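PDB 7JMA: nitrogenase iron-molybdenum cofactor biosynthesis protein NifB from Methanothermobacter thermautotrophicus, which probably inserts carbide by radical SAM chemistry as two [4Fe-4S] clusters are coupled into the [8Fe-9S-C] precursor of the nitrogenase iron-molybdenum cofactor. Local coordinates for residues 128-132 with 133-137. Residues are numbered along the deposited sequence; the frame is centred on the assembly and turned at random.
Sequences DELAE and LGINT
Leu-133 lies alongside Glu-129, one turn back on the helix, both side chains pointing the same way. The extended Glu-129 chain, whose CG stands opposite the backbone N (chi1 -175°), brings that methylene carbon 3.9 Å from CD1 of Leu-133, while the carboxylate runs on to a salt bridge with Arg-126. Glutamate thus offers both an apolar flank and a charged end. CG of Leu-133 lies 3.2 Å from the Glu-129 O that its own N bonds at 3.0 Å. With an alanine in place of Leu-133 that backbone bond could remain, but loss of the branched end would probably leave a gap against CG of Glu-129 and the chain of Lys-103.

A Schellman motif ends the helix. Ile-135 N donates to Leu-130 O at 3.3 Å, fairly straight (155°), and Gly-134 N reaches Ala-131 O at 3.2 Å from above the carbonyl plane. Gly-134 has positive phi (87°), where a side chain would jam against the preceding carbonyl, hence glycine.

Beyond the glycine, Ile-135 turns back toward the helix, the hydrophobic residue expected after a Schellman turn. Its CG1 meets CD2 of Leu-130 at 4.1 Å, the two branched chains crossing at a slant; both are buried.

The turn carries helix 123-132 into strand 137-141 of the parallel sheet. Phe-99 and Phe-102 of helix 96-108 pack against Leu-130 and Ile-135 respectively, and Met-116 of strand 113-118 meets Leu-130. Ile-135 lies about 6 Å, side chain to side chain, from Cys-115 on that same strand, which binds a [4Fe-4S] cluster when it is present; none is bound here.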
ATOM      1  N   ASP A 128       7.830 -12.440   5.529  1.00 40.05           N
ATOM      2  CA  ASP A 128       9.165 -13.002   5.716  1.00 44.52           C
ATOM      3  C   ASP A 128      10.012 -12.844   4.462  1.00 45.14           C
ATOM      4  O   ASP A 128      11.189 -12.471   4.533  1.00 42.53           O
ATOM      5  CB  ASP A 128       9.063 -14.478   6.089  1.00 56.63           C
ATOM      6  CG  ASP A 128       8.662 -14.685   7.525  1.00 81.43           C
ATOM      7  OD1 ASP A 128       7.770 -15.526   7.778  1.00 93.14           O
ATOM      8  OD2 ASP A 128       9.244 -14.013   8.400  1.00 88.75           O
ATOM      9  N   GLU A 129       9.426 -13.132   3.299  1.00 37.39           N
ATOM     10  CA  GLU A 129      10.178 -13.060   2.055  1.00 36.86           C
ATOM     11  C   GLU A 129      10.613 -11.631   1.755  1.00 35.55           C
ATOM     12  O   GLU A 129      11.739 -11.399   1.295  1.00 38.27           O
ATOM     13  CB  GLU A 129       9.318 -13.612   0.921  1.00 42.29           C
ATOM     14  CG  GLU A 129      10.023 -13.713  -0.398  1.00 54.03           C
ATOM     15  CD  GLU A 129       9.192 -14.460  -1.424  1.00 65.28           C
ATOM     16  OE1 GLU A 129       9.717 -14.741  -2.521  1.00 74.05           O
ATOM     17  OE2 GLU A 129       8.015 -14.767  -1.126  1.00 61.43           O
ATOM     18  N   LEU A 130       9.720 -10.666   1.984  1.00 36.44           N
ATOM     19  CA  LEU A 130      10.044  -9.259   1.768  1.00 33.21           C
ATOM     20  C   LEU A 130      11.279  -8.861   2.548  1.00 35.96           C
ATOM     21  O   LEU A 130      12.185  -8.215   2.012  1.00 35.78           O
ATOM     22  CB  LEU A 130       8.865  -8.381   2.184  1.00 29.25           C
ATOM     23  CG  LEU A 130       7.655  -8.526   1.278  1.00 31.98           C
ATOM     24  CD1 LEU A 130       6.630  -7.484   1.666  1.00 35.98           C
ATOM     25  CD2 LEU A 130       8.122  -8.366  -0.152  1.00 35.72           C
ATOM     26  N   ALA A 131      11.320  -9.238   3.829  1.00 35.61           N
ATOM     27  CA  ALA A 131      12.474  -8.940   4.667  1.00 40.41           C
ATOM     28  C   ALA A 131      13.742  -9.564   4.105  1.00 41.00           C
ATOM     29  O   ALA A 131      14.789  -8.911   4.045  1.00 39.40           O
ATOM     30  CB  ALA A 131      12.220  -9.438   6.088  1.00 40.87           C
ATOM     31  N   GLU A 132      13.665 -10.828   3.684  1.00 39.40           N
ATOM     32  CA  GLU A 132      14.843 -11.511   3.161  1.00 43.08           C
ATOM     33  C   GLU A 132      15.354 -10.871   1.876  1.00 45.14           C
ATOM     34  O   GLU A 132      16.545 -10.984   1.564  1.00 44.23           O
ATOM     35  CB  GLU A 132      14.528 -12.990   2.930  1.00 44.42           C
ATOM     36  CG  GLU A 132      14.040 -13.732   4.165  1.00 64.94           C
ATOM     37  CD  GLU A 132      13.938 -15.234   3.950  1.00 86.61           C
ATOM     38  OE1 GLU A 132      14.550 -15.741   2.985  1.00 94.34           O
ATOM     39  OE2 GLU A 132      13.242 -15.908   4.741  1.00 91.04           O
ATOM     40  N   LEU A 133      14.480 -10.214   1.109  1.00 36.93           N
ATOM     41  CA  LEU A 133      14.875  -9.604  -0.154  1.00 38.55           C
ATOM     42  C   LEU A 133      15.352  -8.164  -0.010  1.00 44.13           C
ATOM     43  O   LEU A 133      15.673  -7.533  -1.025  1.00 52.62           O
ATOM     44  CB  LEU A 133      13.711  -9.650  -1.142  1.00 37.22           C
ATOM     45  CG  LEU A 133      13.301 -11.067  -1.527  1.00 46.37           C
ATOM     46  CD1 LEU A 133      12.059 -11.048  -2.398  1.00 44.69           C
ATOM     47  CD2 LEU A 133      14.446 -11.757  -2.225  1.00 52.21           C
ATOM     48  N   GLY A 134      15.389  -7.625   1.202  1.00 41.60           N
ATOM     49  CA  GLY A 134      15.960  -6.308   1.396  1.00 46.41           C
ATOM     50  C   GLY A 134      15.006  -5.157   1.209  1.00 40.87           C
ATOM     51  O   GLY A 134      15.456  -4.013   1.057  1.00 39.46           O
ATOM     52  N   ILE A 135      13.697  -5.421   1.192  1.00 32.01           N
ATOM     53  CA  ILE A 135      12.728  -4.337   1.177  1.00 28.87           C
ATOM     54  C   ILE A 135      12.885  -3.515   2.445  1.00 34.03           C
ATOM     55  O   ILE A 135      12.936  -4.060   3.557  1.00 34.79           O
ATOM     56  CB  ILE A 135      11.304  -4.887   1.050  1.00 30.04           C
ATOM     57  CG1 ILE A 135      11.157  -5.661  -0.261  1.00 39.15           C
ATOM     58  CG2 ILE A 135      10.307  -3.720   1.015  1.00 30.87           C
ATOM     59  CD1 ILE A 135      11.467  -4.834  -1.433  1.00 39.77           C
ATOM     60  N   ASN A 136      12.989  -2.197   2.284  1.00 29.32           N
ATOM     61  CA  ASN A 136      13.192  -1.307   3.424  1.00 29.31           C
ATOM     62  C   ASN A 136      11.916  -0.629   3.888  1.00 30.62           C
ATOM     63  O   ASN A 136      11.771  -0.352   5.080  1.00 29.04           O
ATOM     64  CB  ASN A 136      14.202  -0.218   3.067  1.00 31.56           C
ATOM     65  CG  ASN A 136      15.490  -0.777   2.576  1.00 37.38           C
ATOM     66  OD1 ASN A 136      15.830  -0.624   1.412  1.00 39.85           O
ATOM     67  ND2 ASN A 136      16.247  -1.417   3.478  1.00 39.84           N
ATOM     68  N   THR A 137      11.007  -0.332   2.966  1.00 28.31           N
ATOM     69  CA  THR A 137       9.789   0.402   3.266  1.00 26.45           C
ATOM     70  C   THR A 137       8.638  -0.201   2.481  1.00 25.99           C
ATOM     71  O   THR A 137       8.800  -0.544   1.312  1.00 29.51           O
ATOM     72  CB  THR A 137       9.945   1.885   2.895  1.00 31.82           C
ATOM     73  OG1 THR A 137      11.106   2.424   3.546  1.00 34.93           O
ATOM     74  CG2 THR A 137       8.699   2.686   3.301  1.00 35.09           C
TER
HETATM   75  O   HOH W   1      15.037  -6.451   4.360  1.00 52.22           O